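PDB 2RAU: putative esterase from Sulfolobus solfataricus P2, which probably hydrolyses ester bonds as a lipase or esterase of the alpha/beta-hydrolase fold, and binds calcium. Local coordinates for residues K10-I15 against I22-K27; P14-D19 against T77-R82; V43-G48 against L89-F94. All coordinates share one frame; numbering follows the deposited sequence. Where two conformers were deposited one is given.

Interaction 1. Residues K10-I15 against I22-K27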
loop_
_atom_site.group_PDB
_atom_site.type_symbol
_atom_site.label_atom_id
_atom_site.label_comp_id
_atom_site.label_asym_id
_atom_site.label_seq_id
_atom_site.Cartn_x
_atom_site.Cartn_y
_atom_site.Cartn_z
ATOM N N LYS A 10 -2.993 -19.647 -6.305
ATOM C CA LYS A 10 -3.701 -20.062 -5.113
ATOM C C LYS A 10 -5.161 -19.956 -5.450
ATOM O O LYS A 10 -5.621 -18.902 -5.831
ATOM C CB LYS A 10 -3.373 -19.174 -3.924
ATOM C CG LYS A 10 -3.862 -19.744 -2.654
ATOM C CD LYS A 10 -2.997 -19.358 -1.485
ATOM C CE LYS A 10 -3.402 -18.073 -0.892
ATOM N NZ LYS A 10 -2.707 -17.865 0.423
ATOM N N ARG A 11 -5.896 -21.046 -5.258
ATOM C CA ARG A 11 -7.304 -21.089 -5.580
ATOM C C ARG A 11 -8.196 -21.324 -4.362
ATOM O O ARG A 11 -8.016 -22.262 -3.636
ATOM C CB ARG A 11 -7.532 -22.217 -6.568
ATOM C CG ARG A 11 -8.911 -22.163 -7.270
ATOM C CD ARG A 11 -9.158 -23.483 -8.078
ATOM N NE ARG A 11 -7.867 -24.061 -8.500
ATOM C CZ ARG A 11 -7.336 -23.993 -9.731
ATOM N NH1 ARG A 11 -7.994 -23.427 -10.757
ATOM N NH2 ARG A 11 -6.131 -24.532 -9.945
ATOM N N GLU A 12 -9.145 -20.441 -4.138
ATOM C CA GLU A 12 -10.142 -20.598 -3.101
ATOM C C GLU A 12 -9.598 -20.949 -1.716
ATOM O O GLU A 12 -10.085 -21.864 -1.035
ATOM C CB GLU A 12 -11.149 -21.647 -3.571
ATOM C CG GLU A 12 -11.895 -21.199 -4.796
ATOM C CD GLU A 12 -12.928 -20.154 -4.452
ATOM O OE1 GLU A 12 -13.909 -20.531 -3.754
ATOM O OE2 GLU A 12 -12.771 -18.973 -4.863
ATOM N N ALA A 13 -8.600 -20.205 -1.293
ATOM C CA ALA A 13 -7.939 -20.477 -0.051
ATOM C C ALA A 13 -8.496 -19.629 1.106
ATOM O O ALA A 13 -8.382 -18.398 1.086
ATOM C CB ALA A 13 -6.461 -20.220 -0.211
ATOM N N PRO A 14 -9.059 -20.273 2.146
ATOM C CA PRO A 14 -9.462 -19.509 3.347
ATOM C C PRO A 14 -8.338 -18.679 3.987
ATOM O O PRO A 14 -7.170 -19.048 3.982
ATOM C CB PRO A 14 -10.000 -20.597 4.304
ATOM C CG PRO A 14 -10.490 -21.646 3.406
ATOM C CD PRO A 14 -9.461 -21.683 2.267
ATOM N N ILE A 15 -8.692 -17.499 4.465
ATOM C CA ILE A 15 -7.714 -16.547 5.012
ATOM C C ILE A 15 -7.548 -16.848 6.506
ATOM O O ILE A 15 -8.527 -17.048 7.207
ATOM C CB ILE A 15 -8.171 -15.104 4.728
ATOM C CG1 ILE A 15 -8.202 -14.885 3.200
ATOM C CG2 ILE A 15 -7.314 -14.115 5.505
ATOM C CD1 ILE A 15 -8.724 -13.535 2.699
ATOM N N ILE A 22 -12.358 -15.864 1.457
ATOM C CA ILE A 22 -11.467 -16.712 0.676
ATOM C C ILE A 22 -10.609 -15.848 -0.265
ATOM O O ILE A 22 -10.998 -14.743 -0.672
ATOM C CB ILE A 22 -12.223 -17.917 -0.014
ATOM C CG1 ILE A 22 -13.017 -17.430 -1.199
ATOM C CG2 ILE A 22 -13.123 -18.720 1.018
ATOM C CD1 ILE A 22 -12.223 -17.387 -2.490
ATOM N N GLU A 23 -9.408 -16.349 -0.533
ATOM C CA GLU A 23 -8.418 -15.686 -1.367
ATOM C C GLU A 23 -8.091 -16.482 -2.632
ATOM O O GLU A 23 -7.988 -17.688 -2.613
ATOM C CB GLU A 23 -7.153 -15.503 -0.530
ATOM C CG GLU A 23 -6.080 -14.641 -1.151
ATOM C CD GLU A 23 -4.800 -14.549 -0.331
ATOM O OE1 GLU A 23 -4.521 -15.443 0.518
ATOM O OE2 GLU A 23 -4.048 -13.586 -0.565
ATOM N N ASN A 24 -7.945 -15.757 -3.741
ATOM C CA ASN A 24 -7.418 -16.274 -4.981
ATOM C C ASN A 24 -6.213 -15.418 -5.348
ATOM O O ASN A 24 -6.208 -14.228 -5.100
ATOM C CB ASN A 24 -8.485 -16.262 -6.063
ATOM C CG ASN A 24 -9.533 -17.343 -5.820
ATOM O OD1 ASN A 24 -9.307 -18.476 -6.152
ATOM N ND2 ASN A 24 -10.619 -17.003 -5.124
ATOM N N ILE A 25 -5.179 -16.043 -5.881
ATOM C CA ILE A 25 -3.989 -15.328 -6.324
ATOM C C ILE A 25 -3.603 -15.809 -7.742
ATOM O O ILE A 25 -3.548 -17.001 -8.009
ATOM C CB ILE A 25 -2.766 -15.529 -5.414
ATOM C CG1 ILE A 25 -3.099 -15.254 -3.939
ATOM C CG2 ILE A 25 -1.644 -14.661 -5.859
ATOM C CD1 ILE A 25 -1.967 -15.553 -2.983
ATOM N N TRP A 26 -3.325 -14.838 -8.599
ATOM C CA TRP A 26 -2.807 -15.076 -9.928
ATOM C C TRP A 26 -1.528 -14.325 -10.075
ATOM O O TRP A 26 -1.330 -13.277 -9.488
ATOM C CB TRP A 26 -3.752 -14.570 -10.999
ATOM C CG TRP A 26 -5.100 -15.169 -11.017
ATOM C CD1 TRP A 26 -5.531 -16.181 -11.807
ATOM C CD2 TRP A 26 -6.230 -14.763 -10.235
ATOM N NE1 TRP A 26 -6.855 -16.424 -11.585
ATOM C CE2 TRP A 26 -7.312 -15.579 -10.619
ATOM C CE3 TRP A 26 -6.441 -13.769 -9.288
ATOM C CZ2 TRP A 26 -8.565 -15.455 -10.076
ATOM C CZ3 TRP A 26 -7.697 -13.641 -8.753
ATOM C CH2 TRP A 26 -8.748 -14.484 -9.151
ATOM N N LYS A 27 -0.700 -14.840 -10.957
ATOM C CA LYS A 27 0.608 -14.279 -11.252
ATOM C C LYS A 27 0.792 -14.083 -12.772
ATOM O O LYS A 27 0.306 -14.901 -13.586
ATOM C CB LYS A 27 1.594 -15.314 -10.778
ATOM C CG LYS A 27 2.980 -14.964 -10.835
ATOM C CD LYS A 27 3.818 -16.184 -10.363
ATOM C CE LYS A 27 4.435 -15.940 -9.075
ATOM N NZ LYS A 27 5.515 -16.964 -8.810
HETATM O O HOH W 1 -5.476 -17.480 2.134
#
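Asn24 sets its amide beside the carboxylate of Glu12, the two planes 25° apart. ND2 donates to Glu12 OE2 at 2.9 Å, meeting the oxygen on its anti side, while OD1 takes the backbone N-H of Glu12 at 2.8 Å from above the carbonyl plane. With one bond at each end, the amide is fixed against a flip. Glu12 can answer because its chain bends at chi2 (-75°), folding the carboxylate back toward the neighbouring strand. The backbone here is a G1 beta bulge: Glu12 and Ala13 both face Glu23, and Ala13 exchanges two backbone hydrogen bonds with it, as Lys10 does with Ile25 before the register shifts. On the face shared by Lys10, Ala13, Glu23 and Ile25, Lys10 crosses Ile25, with CE 3.6 Å from Ile25 CD1, and NZ forms a salt bridge, weak as a hydrogen bond, to Glu23 OE1 at 3.0 Å. His41 ND1 binds the other oxygen, OE2, and a water lies 2.8 Å from Glu23 OE1. Replacing Asn24 with a leucine would probably leave the N-H of Glu12 without this acceptor and its carboxylate free to turn. The chemistry implies that Asn24 takes up the Glu12 N-H, poorly angled for Glu23 O.

Interaction 2. Residues P14-D19 against T77-R82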
loop_
_atom_site.group_PDB
_atom_site.type_symbol
_atom_site.label_atom_id
_atom_site.label_comp_id
_atom_site.label_asym_id
_atom_site.label_seq_id
_atom_site.Cartn_x
_atom_site.Cartn_y
_atom_site.Cartn_z
ATOM N N PRO A 14 -9.059 -20.273 2.146
ATOM C CA PRO A 14 -9.462 -19.509 3.347
ATOM C C PRO A 14 -8.338 -18.679 3.987
ATOM O O PRO A 14 -7.170 -19.048 3.982
ATOM C CB PRO A 14 -10.000 -20.597 4.304
ATOM C CG PRO A 14 -10.490 -21.646 3.406
ATOM C CD PRO A 14 -9.461 -21.683 2.267
ATOM N N ILE A 15 -8.692 -17.499 4.465
ATOM C CA ILE A 15 -7.714 -16.547 5.012
ATOM C C ILE A 15 -7.548 -16.848 6.506
ATOM O O ILE A 15 -8.527 -17.048 7.207
ATOM C CB ILE A 15 -8.171 -15.104 4.728
ATOM C CG1 ILE A 15 -8.202 -14.885 3.200
ATOM C CG2 ILE A 15 -7.314 -14.115 5.505
ATOM C CD1 ILE A 15 -8.724 -13.535 2.699
ATOM N N LEU A 16 -6.317 -16.951 6.964
ATOM C CA LEU A 16 -6.071 -17.259 8.372
ATOM C C LEU A 16 -6.803 -16.283 9.266
ATOM O O LEU A 16 -6.786 -15.071 9.028
ATOM C CB LEU A 16 -4.588 -17.280 8.701
ATOM C CG LEU A 16 -3.757 -16.002 8.888
ATOM C CD1 LEU A 16 -2.400 -16.322 9.582
ATOM C CD2 LEU A 16 -3.572 -15.206 7.560
ATOM N N GLY A 17 -7.499 -16.841 10.262
ATOM C CA GLY A 17 -8.272 -16.069 11.228
ATOM C C GLY A 17 -9.564 -15.492 10.711
ATOM O O GLY A 17 -10.273 -14.815 11.445
ATOM N N ASN A 18 -9.870 -15.751 9.437
ATOM C CA ASN A 18 -11.027 -15.163 8.777
ATOM C C ASN A 18 -11.565 -16.193 7.832
ATOM O O ASN A 18 -11.540 -16.013 6.618
ATOM C CB ASN A 18 -10.604 -13.910 8.018
ATOM C CG ASN A 18 -10.101 -12.816 8.928
ATOM O OD1 ASN A 18 -10.897 -12.019 9.388
ATOM N ND2 ASN A 18 -8.777 -12.805 9.243
ATOM N N ASP A 19 -12.122 -17.271 8.369
ATOM C CA ASP A 19 -12.475 -18.391 7.492
ATOM C C ASP A 19 -13.783 -18.238 6.675
ATOM O O ASP A 19 -14.134 -19.122 5.891
ATOM C CB ASP A 19 -12.467 -19.711 8.261
ATOM C CG ASP A 19 -13.474 -19.750 9.347
ATOM O OD1 ASP A 19 -14.495 -19.021 9.278
ATOM O OD2 ASP A 19 -13.221 -20.506 10.311
ATOM N N THR A 77 1.530 -12.100 12.143
ATOM C CA THR A 77 0.353 -11.885 12.983
ATOM C C THR A 77 -0.867 -12.569 12.383
ATOM O O THR A 77 -0.793 -13.159 11.286
ATOM C CB THR A 77 0.080 -10.367 13.144
ATOM O OG1 THR A 77 -0.828 -10.181 14.213
ATOM C CG2 THR A 77 -0.433 -9.695 11.885
ATOM N N ILE A 78 -1.994 -12.525 13.092
ATOM C CA ILE A 78 -3.265 -12.982 12.535
ATOM C C ILE A 78 -4.099 -11.767 12.186
ATOM O O ILE A 78 -4.408 -10.965 13.058
ATOM C CB ILE A 78 -4.038 -13.857 13.509
ATOM C CG1 ILE A 78 -3.212 -15.120 13.834
ATOM C CG2 ILE A 78 -5.431 -14.240 12.911
ATOM C CD1 ILE A 78 -3.648 -15.815 15.059
ATOM N N PRO A 79 -4.466 -11.607 10.913
ATOM C CA PRO A 79 -5.243 -10.418 10.562
ATOM C C PRO A 79 -6.633 -10.373 11.162
ATOM O O PRO A 79 -7.306 -11.396 11.281
ATOM C CB PRO A 79 -5.399 -10.517 9.024
ATOM C CG PRO A 79 -4.595 -11.664 8.587
ATOM C CD PRO A 79 -4.174 -12.468 9.751
ATOM N N ASP A 80 -7.036 -9.162 11.518
ATOM C CA ASP A 80 -8.342 -8.870 12.065
ATOM C C ASP A 80 -9.082 -8.093 10.985
ATOM O O ASP A 80 -8.646 -7.012 10.610
ATOM C CB ASP A 80 -8.172 -8.017 13.306
ATOM C CG ASP A 80 -9.445 -7.736 14.021
ATOM O OD1 ASP A 80 -10.557 -7.923 13.477
ATOM O OD2 ASP A 80 -9.327 -7.282 15.178
ATOM N N TYR A 81 -10.205 -8.612 10.522
ATOM C CA TYR A 81 -10.990 -7.933 9.458
ATOM C C TYR A 81 -11.423 -6.507 9.863
ATOM O O TYR A 81 -11.583 -5.641 9.027
ATOM C CB TYR A 81 -12.237 -8.754 9.014
ATOM C CG TYR A 81 -13.452 -8.534 9.882
ATOM C CD1 TYR A 81 -14.357 -7.512 9.608
ATOM C CD2 TYR A 81 -13.642 -9.287 11.021
ATOM C CE1 TYR A 81 -15.441 -7.288 10.424
ATOM C CE2 TYR A 81 -14.702 -9.056 11.857
ATOM C CZ TYR A 81 -15.608 -8.070 11.550
ATOM O OH TYR A 81 -16.660 -7.871 12.402
ATOM N N ARG A 82 -11.587 -6.255 11.147
ATOM C CA ARG A 82 -11.954 -4.932 11.601
ATOM C C ARG A 82 -10.842 -3.918 11.343
ATOM O O ARG A 82 -11.121 -2.736 11.135
ATOM C CB ARG A 82 -12.302 -4.964 13.080
ATOM C CG ARG A 82 -13.618 -5.717 13.341
ATOM C CD ARG A 82 -13.884 -5.957 14.816
ATOM N NE ARG A 82 -12.799 -6.748 15.356
ATOM C CZ ARG A 82 -12.615 -7.002 16.654
ATOM N NH1 ARG A 82 -13.478 -6.546 17.555
ATOM N NH2 ARG A 82 -11.570 -7.721 17.068
HETATM O O HOH W 2 -10.950 -11.329 11.807
#
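Leu16 and Asn18 carry a type II beta turn, Ile15 to Asn18, against the loop that precedes helix 85-91, and Asn18 makes the hydrogen bond between them. Its CB points toward the loop, and chi1 of -64° sets CG anti to the carbonyl carbon and 3.9 Å from Pro79 O. At the tip, the amide divides its work. ND2 donates to Pro79 O at 2.9 Å, approaching from above that carbonyl plane although the acceptor lies in the plane of the amide, and also to Leu16 O within its own turn. The turn itself is closed by the backbone bond from Asn18 N to Ile15 O; ND2 adds a second bond inside it and ties it to the loop. OD1 comes to 3.5 Å from Tyr81 CB, near the edge of a ring turned almost perpendicular to the amide.

Beside this polar link, Leu16 CD2 rests 3.6 Å from Pro79 CD, the two side chains crossing at about a right angle. Gly17, at positive phi, brings its CA to 3.8 Å from Ile78 CG2, where a side-chain carbon would clash. Leu87 of helix 85-91 touches both Asn18 and Pro79. Within the loop, Asp80 forms an Asx turn through OD1 and the N of Arg82, whose guanidinium grips the carboxylate side-on. A water bridges the two segments, donating to Asn18 OD1 and accepting from Tyr81 N at 3.1 Å.

Interaction 3. Residues V43-G48 against L89-F94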
loop_
_atom_site.group_PDB
_atom_site.type_symbol
_atom_site.label_atom_id
_atom_site.label_comp_id
_atom_site.label_asym_id
_atom_site.label_seq_id
_atom_site.Cartn_x
_atom_site.Cartn_y
_atom_site.Cartn_z
ATOM N N VAL A 43 -10.100 -11.102 -2.761
ATOM C CA VAL A 43 -10.730 -11.560 -1.528
ATOM C C VAL A 43 -12.240 -11.355 -1.625
ATOM O O VAL A 43 -12.708 -10.307 -2.026
ATOM C CB VAL A 43 -10.162 -10.825 -0.280
ATOM C CG1 VAL A 43 -10.837 -11.285 1.066
ATOM C CG2 VAL A 43 -8.599 -10.973 -0.233
ATOM N N ASN A 44 -12.984 -12.378 -1.222
ATOM C CA ASN A 44 -14.436 -12.313 -1.166
ATOM C C ASN A 44 -14.952 -13.273 -0.120
ATOM O O ASN A 44 -14.252 -14.170 0.324
ATOM C CB ASN A 44 -15.112 -12.555 -2.540
ATOM C CG ASN A 44 -14.707 -13.874 -3.213
ATOM O OD1 ASN A 44 -13.828 -13.890 -4.049
ATOM N ND2 ASN A 44 -15.343 -14.944 -2.855
ATOM N N LEU A 45 -16.204 -13.082 0.234
ATOM C CA LEU A 45 -16.928 -13.978 1.099
ATOM C C LEU A 45 -17.140 -15.307 0.413
ATOM O O LEU A 45 -17.275 -15.361 -0.812
ATOM C CB LEU A 45 -18.317 -13.398 1.360
ATOM C CG LEU A 45 -18.571 -12.439 2.483
ATOM C CD1 LEU A 45 -20.020 -11.981 2.380
ATOM C CD2 LEU A 45 -18.323 -13.090 3.855
ATOM N N ILE A 46 -17.159 -16.382 1.197
ATOM C CA ILE A 46 -17.487 -17.705 0.707
ATOM C C ILE A 46 -18.836 -17.551 0.005
ATOM O O ILE A 46 -19.753 -16.885 0.497
ATOM C CB ILE A 46 -17.613 -18.764 1.838
ATOM C CG1 ILE A 46 -16.263 -19.160 2.406
ATOM C CG2 ILE A 46 -18.223 -20.049 1.313
ATOM C CD1 ILE A 46 -16.418 -20.082 3.605
ATOM N N GLY A 47 -18.962 -18.109 -1.170
ATOM C CA GLY A 47 -20.247 -17.942 -1.857
ATOM C C GLY A 47 -20.331 -16.683 -2.705
ATOM O O GLY A 47 -21.348 -16.461 -3.361
ATOM N N GLY A 48 -19.276 -15.856 -2.687
ATOM C CA GLY A 48 -19.102 -14.750 -3.640
ATOM C C GLY A 48 -19.350 -13.362 -3.132
ATOM O O GLY A 48 -20.118 -13.144 -2.222
ATOM N N LEU A 89 -13.998 -4.745 3.742
ATOM C CA LEU A 89 -14.854 -4.589 2.560
ATOM C C LEU A 89 -15.308 -5.941 2.014
ATOM O O LEU A 89 -16.444 -6.062 1.597
ATOM C CB LEU A 89 -14.208 -3.701 1.496
ATOM C CG LEU A 89 -13.965 -2.248 1.844
ATOM C CD1 LEU A 89 -13.259 -1.618 0.645
ATOM C CD2 LEU A 89 -15.289 -1.546 2.216
ATOM N N ALA A 90 -14.437 -6.951 2.024
ATOM C CA ALA A 90 -14.847 -8.291 1.578
ATOM C C ALA A 90 -15.940 -8.870 2.494
ATOM O O ALA A 90 -16.906 -9.465 2.012
ATOM C CB ALA A 90 -13.644 -9.222 1.472
ATOM N N ARG A 91 -15.812 -8.695 3.819
ATOM C CA ARG A 91 -16.842 -9.171 4.752
ATOM C C ARG A 91 -18.165 -8.500 4.527
ATOM O O ARG A 91 -19.203 -9.064 4.791
ATOM C CB ARG A 91 -16.428 -8.911 6.226
ATOM C CG ARG A 91 -15.487 -9.946 6.775
ATOM C CD ARG A 91 -16.136 -11.353 6.969
ATOM N NE ARG A 91 -17.136 -11.345 8.011
ATOM C CZ ARG A 91 -16.873 -11.358 9.318
ATOM N NH1 ARG A 91 -15.629 -11.413 9.775
ATOM N NH2 ARG A 91 -17.872 -11.323 10.178
ATOM N N ASN A 92 -18.113 -7.280 4.017
ATOM C CA ASN A 92 -19.297 -6.487 3.734
ATOM C C ASN A 92 -19.798 -6.574 2.279
ATOM O O ASN A 92 -20.624 -5.766 1.844
ATOM C CB ASN A 92 -19.018 -5.065 4.224
ATOM C CG ASN A 92 -19.105 -4.986 5.754
ATOM O OD1 ASN A 92 -20.197 -4.972 6.266
ATOM N ND2 ASN A 92 -17.974 -5.000 6.469
ATOM N N GLY A 93 -19.331 -7.597 1.566
ATOM C CA GLY A 93 -19.915 -8.041 0.311
ATOM C C GLY A 93 -19.219 -7.692 -0.982
ATOM O O GLY A 93 -19.690 -8.076 -2.046
ATOM N N PHE A 94 -18.097 -6.986 -0.903
ATOM C CA PHE A 94 -17.357 -6.572 -2.080
ATOM C C PHE A 94 -16.329 -7.603 -2.529
ATOM O O PHE A 94 -15.762 -8.346 -1.716
ATOM C CB PHE A 94 -16.660 -5.233 -1.861
ATOM C CG PHE A 94 -17.582 -4.053 -1.881
ATOM C CD1 PHE A 94 -18.244 -3.652 -0.726
ATOM C CD2 PHE A 94 -17.796 -3.344 -3.053
ATOM C CE1 PHE A 94 -19.110 -2.590 -0.760
ATOM C CE2 PHE A 94 -18.648 -2.276 -3.094
ATOM C CZ PHE A 94 -19.306 -1.883 -1.960
HETATM O O HOH W 3 -17.137 -10.379 -0.508
#
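Val43 and Ala90 form the tight part of this contact, with Val43 CG1 only 3.5 Å from Ala90 CB. Chi1 of 179° turns that methyl anti to the backbone N of Val43, and the small alanine lets the helix come close to the strand, the CA atoms of Asn44 and Ala90 lying 4.9 Å apart. Leu45 lies instead against backbone carbonyls at the helix end: its CG is 3.4 Å from Ala90 O, and CD1 lies 3.9 Å from Arg91 O. That helix end is a Schellman motif, in which Gly93 at positive phi is the C-prime residue; Phe94 N reaches back to Leu89 O and Gly93 N to Ala90 O. No direct hydrogen bond joins the two segments. In its place a water sits between them, accepting from Leu45 N at 3.0 Å and donating to both Ala90 O and Phe94 O. The outer side is looser: Leu45 CD2 meets Arg91 CD at 4.2 Å, the chains crossing at about a right angle, while the guanidinium of Arg91 turns to a cation-pi contact with Tyr81. A type II turn runs from Leu45 to Gly48, and Leu45 O receives Gly48 N and Asn44 ND2 from opposite faces of its carbonyl plane.

In the fold
The centres of the three interactions lie about 13 Å from one another on the same side of the chain's centre. Interactions 1 and 2 start from the same part of the chain and share Pro14 and Ile15, so strand 13-15 both pairs with strand 21-29 and leads into the turn of interaction 2. Strand 21-29 then pairs with 37-45, which carries interaction 3; the segments of interactions 2 and 3 alternate along the chain (14-19, 43-48, 77-82, 89-94). Ile15 CD1 packs on Val43 CG1. Together the three interactions join the antiparallel end of the large mixed sheet to helix 85-91 and the loop before it, away from the calcium site at Gly142 and Glu144.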